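Local coordinates for sulfate adenylyltransferase (Allochromatium vinosum, PDB 4DNX), which catalyses the transfer of the adenylyl group of ATP to sulfate, giving adenosine 5'-phosphosulfate and diphosphate, at residues P12-D17 with L164-F169; A49-P54 with R178-I183; I99-P104 with V111-D116. All coordinates share one frame; numbering follows the deposited sequence.

How the contacts relate
All three contacts are buried, though they differ in chemistry. Contact 3 is a backbone-bonded beta hairpin, and contact 1, a loop-to-loop apolar contact, lies beside it; both belong to the PUA-like domain. Their centres are about 11 Å apart, and they touch where Leu-164 N meets Leu-112 O at 2.9 Å. Contact 2 lies closest to the centre of the chain and joins that domain to the ATP-sulfurylase region, mixing hydrogen bonds with ring packing. It meets contact 1 through Phe-166, whose CZ lies 3.7 Å from Thr-179 CG2, but does not reach contact 3. Contacts 1 and 2 also face the second subunit, whereas no other chain touches contact 3.

Contact 1 (P12-D17 with L164-F169); sequences PRFVYD and LNFSYF
A buried apolar contact of the PUA-like domain, between a loop and the segment that leads from strand 155-163 into helix 167-172, is made by Phe-14 and Phe-166, with Val-15 and Leu-164 alongside. The loop, residues 12-17, runs up to helix 18-28. The two rings meet obliquely, their planes at 32° and their centroids 5.0 Å apart. Phe-166 puts CE2 over one face of Phe-14, toward the rim, while its CZ lies 3.8 Å from Phe-14 CG. The CB of Phe-14 points toward 164-169, and CG, anti to the backbone N (chi1 177°), sets the ring with its edge against the backbone there: CE1 is 3.5 Å from Leu-164 O. A flat hydrocarbon suits this place because it can offer a face to Phe-166 and an edge to a carbonyl. Val-15 and Leu-164 point the same way, side by side, with CG2 of the valine 4.1 Å from CD2 of the leucine; helix 18-28 touches both. Val-15 is the centre of an inverse gamma turn, and Asp-17, the N-cap residue, accepts from Gln-20 N at the start of that helix. On the other segment Asn-165 forms an Asx turn: its OD1 receives Ser-167 N at 3.0 Å on an in-plane lone pair, while ND2 reaches Val-111 O. Asparagine fits here, since its amide can accept from its own turn and donate to the neighbouring strand 111-116. The second subunit covers part of the pair, Thr-171 of that subunit packing on Phe-14 and Pro-174 of that subunit on Phe-166.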
ATOM      1  N   PRO A  12     -14.927   6.976  -2.013  1.00 12.88           N
ATOM      2  CA  PRO A  12     -14.280   6.710  -0.726  1.00 11.74           C
ATOM      3  C   PRO A  12     -14.310   7.962   0.174  1.00 11.44           C
ATOM      4  O   PRO A  12     -14.436   9.099  -0.322  1.00 11.93           O
ATOM      5  CB  PRO A  12     -12.820   6.403  -1.114  1.00 11.48           C
ATOM      6  CG  PRO A  12     -12.591   7.213  -2.447  1.00 12.99           C
ATOM      7  CD  PRO A  12     -13.952   6.993  -3.136  1.00 13.11           C
ATOM      8  N   ARG A  13     -14.188   7.736   1.483  1.00 10.55           N
ATOM      9  CA  ARG A  13     -14.281   8.831   2.451  1.00 10.63           C
ATOM     10  C   ARG A  13     -12.901   9.283   2.965  1.00 10.86           C
ATOM     11  O   ARG A  13     -12.788  10.246   3.733  1.00 10.37           O
ATOM     12  CB  ARG A  13     -15.212   8.437   3.628  1.00  9.83           C
ATOM     13  CG  ARG A  13     -16.646   8.028   3.165  1.00 11.63           C
ATOM     14  CD  ARG A  13     -17.328   9.142   2.359  1.00 12.83           C
ATOM     15  NE  ARG A  13     -17.578  10.322   3.158  1.00 14.44           N
ATOM     16  CZ  ARG A  13     -18.179  11.424   2.711  1.00 16.16           C
ATOM     17  NH1 ARG A  13     -18.615  11.484   1.439  1.00 17.02           N
ATOM     18  NH2 ARG A  13     -18.347  12.473   3.528  1.00 16.16           N
ATOM     19  N   PHE A  14     -11.847   8.630   2.496  1.00 10.16           N
ATOM     20  CA  PHE A  14     -10.471   9.080   2.834  1.00 10.71           C
ATOM     21  C   PHE A  14     -10.157  10.426   2.207  1.00 11.48           C
ATOM     22  O   PHE A  14     -10.556  10.709   1.061  1.00 12.70           O
ATOM     23  CB  PHE A  14      -9.406   8.042   2.395  1.00 10.42           C
ATOM     24  CG  PHE A  14      -8.003   8.482   2.654  1.00 10.99           C
ATOM     25  CD1 PHE A  14      -7.473   8.496   3.964  1.00 11.05           C
ATOM     26  CD2 PHE A  14      -7.188   8.853   1.589  1.00 11.19           C
ATOM     27  CE1 PHE A  14      -6.153   8.931   4.176  1.00 11.85           C
ATOM     28  CE2 PHE A  14      -5.879   9.295   1.769  1.00 12.14           C
ATOM     29  CZ  PHE A  14      -5.339   9.332   3.064  1.00 12.62           C
ATOM     30  N   VAL A  15      -9.451  11.268   2.980  1.00 11.03           N
ATOM     31  CA  VAL A  15      -9.081  12.606   2.449  1.00 11.51           C
ATOM     32  C   VAL A  15      -7.788  12.462   1.608  1.00 12.22           C
ATOM     33  O   VAL A  15      -6.651  12.671   2.083  1.00 11.65           O
ATOM     34  CB  VAL A  15      -8.903  13.618   3.571  1.00 12.23           C
ATOM     35  CG1 VAL A  15      -8.632  15.048   2.979  1.00 12.86           C
ATOM     36  CG2 VAL A  15     -10.171  13.622   4.412  1.00 12.09           C
ATOM     37  N   TYR A  16      -7.976  12.175   0.318  1.00 13.15           N
ATOM     38  CA  TYR A  16      -6.836  12.019  -0.611  1.00 14.97           C
ATOM     39  C   TYR A  16      -5.989  13.278  -0.893  1.00 15.60           C
ATOM     40  O   TYR A  16      -4.807  13.151  -1.189  1.00 16.46           O
ATOM     41  CB  TYR A  16      -7.293  11.438  -1.951  1.00 15.78           C
ATOM     42  CG  TYR A  16      -7.481   9.941  -1.955  1.00 15.61           C
ATOM     43  CD1 TYR A  16      -6.385   9.078  -2.097  1.00 15.46           C
ATOM     44  CD2 TYR A  16      -8.760   9.389  -1.803  1.00 15.10           C
ATOM     45  CE1 TYR A  16      -6.549   7.695  -2.073  1.00 15.03           C
ATOM     46  CE2 TYR A  16      -8.945   7.973  -1.798  1.00 15.77           C
ATOM     47  CZ  TYR A  16      -7.818   7.152  -1.978  1.00 15.78           C
ATOM     48  OH  TYR A  16      -7.948   5.794  -1.979  1.00 15.40           O
ATOM     49  N   ASP A  17      -6.577  14.483  -0.823  1.00 16.24           N
ATOM     50  CA  ASP A  17      -5.840  15.703  -1.074  1.00 18.71           C
ATOM     51  C   ASP A  17      -4.973  15.998   0.157  1.00 19.10           C
ATOM     52  O   ASP A  17      -5.538  16.205   1.226  1.00 16.91           O
ATOM     53  CB  ASP A  17      -6.824  16.855  -1.292  1.00 20.87           C
ATOM     54  CG  ASP A  17      -6.120  18.166  -1.587  1.00 28.22           C
ATOM     55  OD1 ASP A  17      -5.384  18.215  -2.579  1.00 33.23           O
ATOM     56  OD2 ASP A  17      -6.304  19.149  -0.836  1.00 29.77           O
ATOM     57  N   LEU A 164      -9.033  10.039   8.014  1.00 10.10           N
ATOM     58  CA  LEU A 164      -7.683  10.594   7.967  1.00 12.52           C
ATOM     59  C   LEU A 164      -6.590   9.532   7.856  1.00 11.71           C
ATOM     60  O   LEU A 164      -5.447   9.819   7.482  1.00 14.10           O
ATOM     61  CB  LEU A 164      -7.430  11.488   9.208  1.00 14.49           C
ATOM     62  CG  LEU A 164      -8.390  12.679   9.305  1.00 17.99           C
ATOM     63  CD1 LEU A 164      -7.950  13.526  10.508  1.00 18.60           C
ATOM     64  CD2 LEU A 164      -8.369  13.544   8.045  1.00 19.77           C
ATOM     65  N   ASN A 165      -6.930   8.311   8.232  1.00 11.31           N
ATOM     66  CA  ASN A 165      -5.963   7.187   8.133  1.00 11.91           C
ATOM     67  C   ASN A 165      -6.696   5.875   8.182  1.00 10.32           C
ATOM     68  O   ASN A 165      -7.946   5.828   8.349  1.00 10.07           O
ATOM     69  CB  ASN A 165      -4.885   7.256   9.230  1.00 12.95           C
ATOM     70  CG  ASN A 165      -5.469   7.233  10.628  1.00 13.78           C
ATOM     71  OD1 ASN A 165      -5.978   6.202  11.083  1.00 14.54           O
ATOM     72  ND2 ASN A 165      -5.409   8.388  11.310  1.00 14.65           N
ATOM     73  N   PHE A 166      -5.931   4.791   7.984  1.00 10.35           N
ATOM     74  CA  PHE A 166      -6.516   3.445   7.997  1.00 10.68           C
ATOM     75  C   PHE A 166      -6.104   2.653   9.199  1.00 12.07           C
ATOM     76  O   PHE A 166      -6.054   1.400   9.142  1.00 11.90           O
ATOM     77  CB  PHE A 166      -6.147   2.735   6.693  1.00 10.60           C
ATOM     78  CG  PHE A 166      -6.665   3.473   5.464  1.00 11.49           C
ATOM     79  CD1 PHE A 166      -8.032   3.662   5.294  1.00 11.24           C
ATOM     80  CD2 PHE A 166      -5.812   3.914   4.459  1.00 12.61           C
ATOM     81  CE1 PHE A 166      -8.549   4.332   4.180  1.00 12.93           C
ATOM     82  CE2 PHE A 166      -6.345   4.570   3.308  1.00 12.82           C
ATOM     83  CZ  PHE A 166      -7.698   4.777   3.169  1.00 12.53           C
ATOM     84  N   SER A 167      -5.843   3.363  10.289  1.00 11.76           N
ATOM     85  CA  SER A 167      -5.640   2.698  11.606  1.00 12.55           C
ATOM     86  C   SER A 167      -4.385   1.760  11.564  1.00 13.87           C
ATOM     87  O   SER A 167      -3.439   1.914  10.726  1.00 14.63           O
ATOM     88  CB  SER A 167      -6.963   2.007  12.007  1.00 13.52           C
ATOM     89  OG  SER A 167      -6.939   1.481  13.360  1.00 13.43           O
ATOM     90  N   TYR A 168      -4.373   0.753  12.446  1.00 12.73           N
ATOM     91  CA  TYR A 168      -3.275  -0.155  12.549  1.00 13.58           C
ATOM     92  C   TYR A 168      -3.252  -1.122  11.376  1.00 13.45           C
ATOM     93  O   TYR A 168      -2.215  -1.786  11.150  1.00 15.08           O
ATOM     94  CB  TYR A 168      -3.352  -0.928  13.897  1.00 13.80           C
ATOM     95  CG  TYR A 168      -4.440  -1.966  13.956  1.00 13.77           C
ATOM     96  CD1 TYR A 168      -5.727  -1.641  14.403  1.00 14.21           C
ATOM     97  CD2 TYR A 168      -4.172  -3.284  13.610  1.00 14.31           C
ATOM     98  CE1 TYR A 168      -6.747  -2.616  14.462  1.00 13.50           C
ATOM     99  CE2 TYR A 168      -5.159  -4.229  13.627  1.00 14.92           C
ATOM    100  CZ  TYR A 168      -6.420  -3.918  14.092  1.00 14.86           C
ATOM    101  OH  TYR A 168      -7.391  -4.890  14.143  1.00 14.87           O
ATOM    102  N   PHE A 169      -4.337  -1.198  10.602  1.00 12.39           N
ATOM    103  CA  PHE A 169      -4.360  -2.156   9.481  1.00 13.10           C
ATOM    104  C   PHE A 169      -3.280  -1.776   8.454  1.00 15.58           C
ATOM    105  O   PHE A 169      -2.637  -2.659   7.848  1.00 16.34           O
ATOM    106  CB  PHE A 169      -5.729  -2.146   8.793  1.00 11.98           C
ATOM    107  CG  PHE A 169      -6.877  -2.484   9.722  1.00 13.46           C
ATOM    108  CD1 PHE A 169      -6.979  -3.774  10.286  1.00 14.05           C
ATOM    109  CD2 PHE A 169      -7.818  -1.530  10.070  1.00 12.98           C
ATOM    110  CE1 PHE A 169      -8.061  -4.116  11.131  1.00 14.73           C
ATOM    111  CE2 PHE A 169      -8.900  -1.845  10.938  1.00 15.55           C
ATOM    112  CZ  PHE A 169      -9.022  -3.145  11.472  1.00 14.55           C
TER

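Contact 2 (A49-P54 with R178-I183); sequences AGYFSP and RTAVEI
The backbone of 49-54 leaves helix 38-48 through a Schellman motif and passes the N-cap of helix 180-190, Ala-49 CA lying 4.5 Å from Thr-179 CA. Ala-180 N donates to Ala-49 O at 2.9 Å, with a bent N-H...O angle of 135°. Gly-50 has positive phi, at the close of the helix, and its backbone passes against Ala-180 CB in a place that leaves little room beside Val-181 CG2; glycine suits it. Tyr-51 carries much of the side-chain contact. Its ring lies flat against the first turn of the helix: Ala-180 CB sits over the face, 3.9 Å from the ring centroid and 21° off its normal, a CH-pi contact, and Ala-180 N stands over the same ring nearer the rim. The small methyl group lets the aromatic ring come this close. The first torsion, chi1 -74°, sets CG anti to the carbonyl carbon, lays the ring across Ala-180 and puts OH beside Arg-178, where it donates to Arg-178 O at 2.8 Å from above the carbonyl plane. At the ring edge CD1 of Ile-183 lies 3.4 Å from Tyr-51 OH. The contact joins the PUA-like part of the chain to the ATP-sulfurylase family region, and Thr-179 is the N-cap of the helix: its OG1 accepts Glu-182 N at 2.9 Å and is also bonded to Asp-175 of the second subunit. Tyr-51 OH is hydrogen-bonded to His-227 NE2 as well. The guanidinium of Arg-178 serves the dimer instead, pairing through NH2 with Glu-182 of the second subunit.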
ATOM      1  N   ALA A  49     -11.788   3.562   2.767  1.00 10.00           N
ATOM      2  CA  ALA A  49     -11.031   2.785   1.743  1.00 10.35           C
ATOM      3  C   ALA A  49     -11.902   2.464   0.534  1.00 11.51           C
ATOM      4  O   ALA A  49     -11.425   1.825  -0.419  1.00 13.13           O
ATOM      5  CB  ALA A  49     -10.521   1.493   2.386  1.00 12.14           C
ATOM      6  N   GLY A  50     -13.159   2.921   0.533  1.00 11.00           N
ATOM      7  CA  GLY A  50     -14.056   2.739  -0.633  1.00 10.56           C
ATOM      8  C   GLY A  50     -14.803   1.399  -0.670  1.00 10.53           C
ATOM      9  O   GLY A  50     -15.626   1.151  -1.573  1.00 10.61           O
ATOM     10  N   TYR A  51     -14.546   0.522   0.295  1.00  9.73           N
ATOM     11  CA  TYR A  51     -15.238  -0.760   0.323  1.00  9.53           C
ATOM     12  C   TYR A  51     -16.764  -0.609   0.536  1.00  9.54           C
ATOM     13  O   TYR A  51     -17.553  -1.432   0.043  1.00  9.96           O
ATOM     14  CB  TYR A  51     -14.654  -1.636   1.416  1.00  8.85           C
ATOM     15  CG  TYR A  51     -13.281  -2.202   1.065  1.00  8.69           C
ATOM     16  CD1 TYR A  51     -13.150  -3.179   0.061  1.00 10.02           C
ATOM     17  CD2 TYR A  51     -12.126  -1.774   1.748  1.00  9.08           C
ATOM     18  CE1 TYR A  51     -11.891  -3.707  -0.268  1.00  9.84           C
ATOM     19  CE2 TYR A  51     -10.864  -2.273   1.467  1.00  9.48           C
ATOM     20  CZ  TYR A  51     -10.753  -3.265   0.442  1.00  9.74           C
ATOM     21  OH  TYR A  51      -9.518  -3.786   0.168  1.00 11.36           O
ATOM     22  N   PHE A  52     -17.186   0.417   1.297  1.00 10.18           N
ATOM     23  CA  PHE A  52     -18.613   0.617   1.569  1.00 10.45           C
ATOM     24  C   PHE A  52     -19.187   1.770   0.745  1.00 10.86           C
ATOM     25  O   PHE A  52     -20.213   2.379   1.075  1.00 12.10           O
ATOM     26  CB  PHE A  52     -18.852   0.832   3.076  1.00 10.45           C
ATOM     27  CG  PHE A  52     -18.613  -0.391   3.939  1.00 10.49           C
ATOM     28  CD1 PHE A  52     -18.385  -1.683   3.410  1.00 10.81           C
ATOM     29  CD2 PHE A  52     -18.580  -0.228   5.306  1.00 10.42           C
ATOM     30  CE1 PHE A  52     -18.188  -2.780   4.257  1.00 10.89           C
ATOM     31  CE2 PHE A  52     -18.365  -1.336   6.187  1.00 11.29           C
ATOM     32  CZ  PHE A  52     -18.158  -2.579   5.676  1.00 11.31           C
ATOM     33  N   SER A  53     -18.556   2.023  -0.403  1.00 11.78           N
ATOM     34  CA  SER A  53     -19.101   3.025  -1.306  1.00 11.55           C
ATOM     35  C   SER A  53     -20.500   2.691  -1.858  1.00 13.13           C
ATOM     36  O   SER A  53     -20.802   1.487  -2.017  1.00 12.96           O
ATOM     37  CB  SER A  53     -18.164   3.138  -2.546  1.00 12.96           C
ATOM     38  OG  SER A  53     -18.676   4.069  -3.518  1.00 12.59           O
ATOM     39  N   PRO A  54     -21.416   3.632  -1.665  1.00 13.82           N
ATOM     40  CA  PRO A  54     -21.186   5.055  -1.905  1.00 13.46           C
ATOM     41  C   PRO A  54     -21.631   5.731  -0.596  1.00 14.08           C
ATOM     42  O   PRO A  54     -21.949   6.940  -0.594  1.00 14.37           O
ATOM     43  CB  PRO A  54     -22.151   5.410  -3.047  1.00 14.74           C
ATOM     44  CG  PRO A  54     -23.310   4.530  -2.808  1.00 15.17           C
ATOM     45  CD  PRO A  54     -22.692   3.218  -2.322  1.00 13.24           C
ATOM     46  N   ARG A 178      -4.755  -2.841   1.374  1.00 11.03           N
ATOM     47  CA  ARG A 178      -5.131  -2.114   0.130  1.00 11.35           C
ATOM     48  C   ARG A 178      -6.530  -1.559   0.257  1.00 10.97           C
ATOM     49  O   ARG A 178      -7.393  -2.176   0.857  1.00 13.19           O
ATOM     50  CB  ARG A 178      -5.190  -3.083  -1.070  1.00 14.40           C
ATOM     51  CG  ARG A 178      -3.859  -3.530  -1.462  1.00 20.60           C
ATOM     52  CD  ARG A 178      -3.112  -2.483  -2.291  1.00 27.58           C
ATOM     53  NE  ARG A 178      -1.932  -3.143  -2.809  1.00 27.21           N
ATOM     54  CZ  ARG A 178      -0.841  -3.428  -2.096  1.00 38.69           C
ATOM     55  NH1 ARG A 178      -0.727  -3.056  -0.814  1.00 34.29           N
ATOM     56  NH2 ARG A 178       0.163  -4.077  -2.680  1.00 41.19           N
ATOM     57  N   THR A 179      -6.732  -0.395  -0.338  1.00 10.44           N
ATOM     58  CA  THR A 179      -8.069   0.150  -0.476  1.00 10.61           C
ATOM     59  C   THR A 179      -8.775  -0.528  -1.634  1.00  9.98           C
ATOM     60  O   THR A 179      -8.119  -1.108  -2.525  1.00 10.53           O
ATOM     61  CB  THR A 179      -8.029   1.674  -0.762  1.00 10.24           C
ATOM     62  OG1 THR A 179      -7.318   1.923  -1.994  1.00 10.41           O
ATOM     63  CG2 THR A 179      -7.340   2.404   0.415  1.00 11.78           C
ATOM     64  N   ALA A 180     -10.108  -0.437  -1.651  1.00  9.91           N
ATOM     65  CA  ALA A 180     -10.877  -0.926  -2.832  1.00  9.58           C
ATOM     66  C   ALA A 180     -10.463  -0.107  -4.067  1.00 10.97           C
ATOM     67  O   ALA A 180     -10.441  -0.635  -5.187  1.00 11.19           O
ATOM     68  CB  ALA A 180     -12.376  -0.731  -2.606  1.00  9.87           C
ATOM     69  N   VAL A 181     -10.163   1.179  -3.864  1.00  9.79           N
ATOM     70  CA  VAL A 181      -9.742   2.071  -4.933  1.00 11.58           C
ATOM     71  C   VAL A 181      -8.469   1.506  -5.621  1.00 11.12           C
ATOM     72  O   VAL A 181      -8.410   1.403  -6.867  1.00 11.82           O
ATOM     73  CB  VAL A 181      -9.495   3.512  -4.392  1.00 12.50           C
ATOM     74  CG1 VAL A 181      -8.808   4.387  -5.451  1.00 13.45           C
ATOM     75  CG2 VAL A 181     -10.838   4.131  -3.865  1.00 13.64           C
ATOM     76  N   GLU A 182      -7.494   1.107  -4.813  1.00 10.83           N
ATOM     77  CA  GLU A 182      -6.205   0.661  -5.396  1.00 12.08           C
ATOM     78  C   GLU A 182      -6.334  -0.746  -5.995  1.00 12.07           C
ATOM     79  O   GLU A 182      -5.685  -1.015  -7.030  1.00 13.71           O
ATOM     80  CB  GLU A 182      -5.108   0.690  -4.337  1.00 15.53           C
ATOM     81  CG  GLU A 182      -3.669   0.326  -4.860  1.00 17.20           C
ATOM     82  CD  GLU A 182      -3.162   1.152  -6.081  1.00 21.01           C
ATOM     83  OE1 GLU A 182      -3.679   2.259  -6.387  1.00 21.53           O
ATOM     84  OE2 GLU A 182      -2.176   0.691  -6.721  1.00 24.11           O
ATOM     85  N   ILE A 183      -7.146  -1.603  -5.381  1.00 10.57           N
ATOM     86  CA  ILE A 183      -7.369  -2.961  -5.984  1.00 10.92           C
ATOM     87  C   ILE A 183      -8.014  -2.789  -7.369  1.00 11.15           C
ATOM     88  O   ILE A 183      -7.557  -3.420  -8.369  1.00 12.10           O
ATOM     89  CB  ILE A 183      -8.206  -3.814  -5.064  1.00 10.54           C
ATOM     90  CG1 ILE A 183      -7.360  -4.195  -3.847  1.00  9.98           C
ATOM     91  CG2 ILE A 183      -8.686  -5.047  -5.762  1.00 10.02           C
ATOM     92  CD1 ILE A 183      -8.128  -4.969  -2.724  1.00 10.11           C
TER

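Contact 3 (I99-P104 with V111-D116); sequences IALRDP and VLAVMD
Turned fully away from its own amide nitrogen at chi1 (-180°) and extended beyond, Met-115 lays its sulfur across the isobutyl group of Leu-101, SD lying 4.0 Å from Leu-101 CD1 and equally far from CD2. Ile-99, with CG1 held between the backbone N and the carbonyl carbon (chi1 68°), runs beside the methionine on the same face of the sheet, its CG1 4.0 Å from Met-115 CB. Ala-113 completes this face next to Leu-101. Apolar chains suit it, because it is buried against strand 155-163: Ile-157 packs on Ile-99 and Met-115, and the small Ala-113 fits beside the bulkier Leu-101. The other face is made by Ala-100 and Val-114. Near the turn Val-111 CG2 touches Ala-100 CB and lies over the centre of the Arg-102 guanidinium, 3.8 Å from Arg-102 CZ. An arginine serves well at this end of the hairpin, since its flat head can cover a valine while its nitrogens bond outward: NH1 to Asn-109 O and NH2 to Glu-29 in a salt bridge. Asp-103, just beyond the strand, likewise holds Ser-167 through OD2.

The strands themselves are tied by Met-115 N to Ile-99 O (2.9 Å), Ile-99 N to Met-115 O (3.0 Å) and Leu-101 N to Ala-113 O (2.9 Å). Leu-101 O then receives two donors, Leu-112 N at 2.8 Å and, weakly, Ala-113 N. Leu-112 and Ala-113 thus both face Leu-101, shifting the register by one residue: a classic beta bulge in an antiparallel hairpin of the PUA-like domain's mixed sheet.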
ATOM      1  N   ILE A  99     -17.061  16.825  15.204  1.00 16.81           N
ATOM      2  CA  ILE A  99     -16.337  16.151  16.283  1.00 15.34           C
ATOM      3  C   ILE A  99     -15.233  15.287  15.687  1.00 14.34           C
ATOM      4  O   ILE A  99     -15.254  15.001  14.477  1.00 14.51           O
ATOM      5  CB  ILE A  99     -17.284  15.281  17.143  1.00 15.79           C
ATOM      6  CG1 ILE A  99     -17.817  14.079  16.318  1.00 17.50           C
ATOM      7  CG2 ILE A  99     -18.419  16.154  17.714  1.00 16.98           C
ATOM      8  CD1 ILE A  99     -18.542  12.987  17.163  1.00 18.31           C
ATOM      9  N   ALA A 100     -14.271  14.882  16.511  1.00 12.62           N
ATOM     10  CA  ALA A 100     -13.201  13.954  16.088  1.00 12.46           C
ATOM     11  C   ALA A 100     -13.542  12.577  16.646  1.00 13.37           C
ATOM     12  O   ALA A 100     -13.938  12.443  17.813  1.00 14.82           O
ATOM     13  CB  ALA A 100     -11.825  14.417  16.613  1.00 13.90           C
ATOM     14  N   LEU A 101     -13.422  11.563  15.802  1.00 11.67           N
ATOM     15  CA  LEU A 101     -13.584  10.147  16.228  1.00 11.75           C
ATOM     16  C   LEU A 101     -12.185   9.558  16.435  1.00 11.74           C
ATOM     17  O   LEU A 101     -11.367   9.572  15.528  1.00 11.44           O
ATOM     18  CB  LEU A 101     -14.325   9.357  15.147  1.00 12.11           C
ATOM     19  CG  LEU A 101     -15.688   9.879  14.673  1.00 12.79           C
ATOM     20  CD1 LEU A 101     -16.305   8.920  13.679  1.00 12.52           C
ATOM     21  CD2 LEU A 101     -16.644  10.178  15.874  1.00 12.40           C
ATOM     22  N   ARG A 102     -11.911   9.048  17.645  1.00 11.55           N
ATOM     23  CA  ARG A 102     -10.565   8.611  18.027  1.00 12.31           C
ATOM     24  C   ARG A 102     -10.534   7.076  18.019  1.00 11.79           C
ATOM     25  O   ARG A 102     -11.542   6.451  18.288  1.00 11.99           O
ATOM     26  CB  ARG A 102     -10.196   9.174  19.385  1.00 13.05           C
ATOM     27  CG  ARG A 102      -9.862  10.708  19.283  1.00 14.26           C
ATOM     28  CD  ARG A 102      -9.470  11.309  20.613  1.00 16.74           C
ATOM     29  NE  ARG A 102      -8.980  12.685  20.421  1.00 19.04           N
ATOM     30  CZ  ARG A 102      -7.736  13.060  20.071  1.00 20.46           C
ATOM     31  NH1 ARG A 102      -6.764  12.167  19.774  1.00 18.27           N
ATOM     32  NH2 ARG A 102      -7.476  14.359  19.938  1.00 19.90           N
ATOM     33  N   ASP A 103      -9.378   6.515  17.671  1.00 11.48           N
ATOM     34  CA  ASP A 103      -9.193   5.087  17.404  1.00 11.79           C
ATOM     35  C   ASP A 103      -8.988   4.318  18.739  1.00 11.42           C
ATOM     36  O   ASP A 103      -8.040   4.587  19.462  1.00 12.87           O
ATOM     37  CB  ASP A 103      -7.927   4.936  16.536  1.00 12.62           C
ATOM     38  CG  ASP A 103      -7.861   3.623  15.820  1.00 15.24           C
ATOM     39  OD1 ASP A 103      -8.436   2.591  16.297  1.00 13.68           O
ATOM     40  OD2 ASP A 103      -7.237   3.609  14.713  1.00 13.94           O
ATOM     41  N   PRO A 104      -9.839   3.323  19.000  1.00 11.29           N
ATOM     42  CA  PRO A 104      -9.653   2.504  20.213  1.00 12.72           C
ATOM     43  C   PRO A 104      -8.496   1.519  20.129  1.00 13.31           C
ATOM     44  O   PRO A 104      -8.094   0.952  21.175  1.00 15.11           O
ATOM     45  CB  PRO A 104     -10.987   1.747  20.320  1.00 12.34           C
ATOM     46  CG  PRO A 104     -11.406   1.514  18.894  1.00 11.10           C
ATOM     47  CD  PRO A 104     -11.045   2.911  18.265  1.00 11.50           C
ATOM     48  N   VAL A 111      -6.699  10.569  16.359  1.00 13.75           N
ATOM     49  CA  VAL A 111      -7.872  10.795  15.525  1.00 13.08           C
ATOM     50  C   VAL A 111      -7.886   9.922  14.290  1.00 11.84           C
ATOM     51  O   VAL A 111      -6.881   9.847  13.537  1.00 14.16           O
ATOM     52  CB  VAL A 111      -7.901  12.288  15.067  1.00 13.00           C
ATOM     53  CG1 VAL A 111      -9.111  12.503  14.140  1.00 13.36           C
ATOM     54  CG2 VAL A 111      -8.004  13.215  16.289  1.00 13.10           C
ATOM     55  N   LEU A 112      -9.023   9.262  14.065  1.00 11.81           N
ATOM     56  CA  LEU A 112      -9.222   8.385  12.887  1.00 11.24           C
ATOM     57  C   LEU A 112     -10.058   9.103  11.801  1.00 11.58           C
ATOM     58  O   LEU A 112      -9.808   8.945  10.595  1.00 12.28           O
ATOM     59  CB  LEU A 112      -9.926   7.084  13.323  1.00 12.21           C
ATOM     60  CG  LEU A 112     -10.403   6.083  12.275  1.00 13.68           C
ATOM     61  CD1 LEU A 112      -9.240   5.578  11.437  1.00 15.54           C
ATOM     62  CD2 LEU A 112     -11.140   4.909  12.923  1.00 14.99           C
ATOM     63  N   ALA A 113     -11.007   9.950  12.224  1.00 11.28           N
ATOM     64  CA  ALA A 113     -11.934  10.585  11.252  1.00 11.26           C
ATOM     65  C   ALA A 113     -12.530  11.818  11.918  1.00 12.63           C
ATOM     66  O   ALA A 113     -12.483  11.954  13.134  1.00 14.06           O
ATOM     67  CB  ALA A 113     -13.084   9.617  10.865  1.00 10.71           C
ATOM     68  N   VAL A 114     -13.031  12.718  11.069  1.00 12.25           N
ATOM     69  CA  VAL A 114     -13.789  13.886  11.515  1.00 13.59           C
ATOM     70  C   VAL A 114     -15.238  13.656  11.059  1.00 14.08           C
ATOM     71  O   VAL A 114     -15.480  13.231   9.926  1.00 14.89           O
ATOM     72  CB  VAL A 114     -13.203  15.170  10.857  1.00 14.66           C
ATOM     73  CG1 VAL A 114     -14.062  16.381  11.186  1.00 16.02           C
ATOM     74  CG2 VAL A 114     -11.794  15.402  11.345  1.00 17.06           C
ATOM     75  N   MET A 115     -16.201  13.958  11.922  1.00 13.35           N
ATOM     76  CA  MET A 115     -17.599  13.656  11.612  1.00 13.84           C
ATOM     77  C   MET A 115     -18.435  14.901  11.771  1.00 15.19           C
ATOM     78  O   MET A 115     -18.234  15.651  12.727  1.00 14.89           O
ATOM     79  CB  MET A 115     -18.109  12.586  12.588  1.00 17.13           C
ATOM     80  CG  MET A 115     -19.539  12.186  12.358  1.00 16.89           C
ATOM     81  SD  MET A 115     -19.847  10.767  13.485  1.00 19.89           S
ATOM     82  CE  MET A 115     -21.524  10.459  13.052  1.00 18.86           C
ATOM     83  N   ASP A 116     -19.339  15.148  10.817  1.00 15.56           N
ATOM     84  CA  ASP A 116     -20.379  16.176  11.016  1.00 18.12           C
ATOM     85  C   ASP A 116     -21.590  15.474  11.572  1.00 18.79           C
ATOM     86  O   ASP A 116     -22.203  14.629  10.894  1.00 22.53           O
ATOM     87  CB  ASP A 116     -20.700  16.905   9.696  1.00 21.26           C
ATOM     88  CG  ASP A 116     -19.528  17.716   9.215  1.00 27.98           C
ATOM     89  OD1 ASP A 116     -19.119  18.640   9.948  1.00 31.08           O
ATOM     90  OD2 ASP A 116     -18.955  17.389   8.145  1.00 33.48           O
TER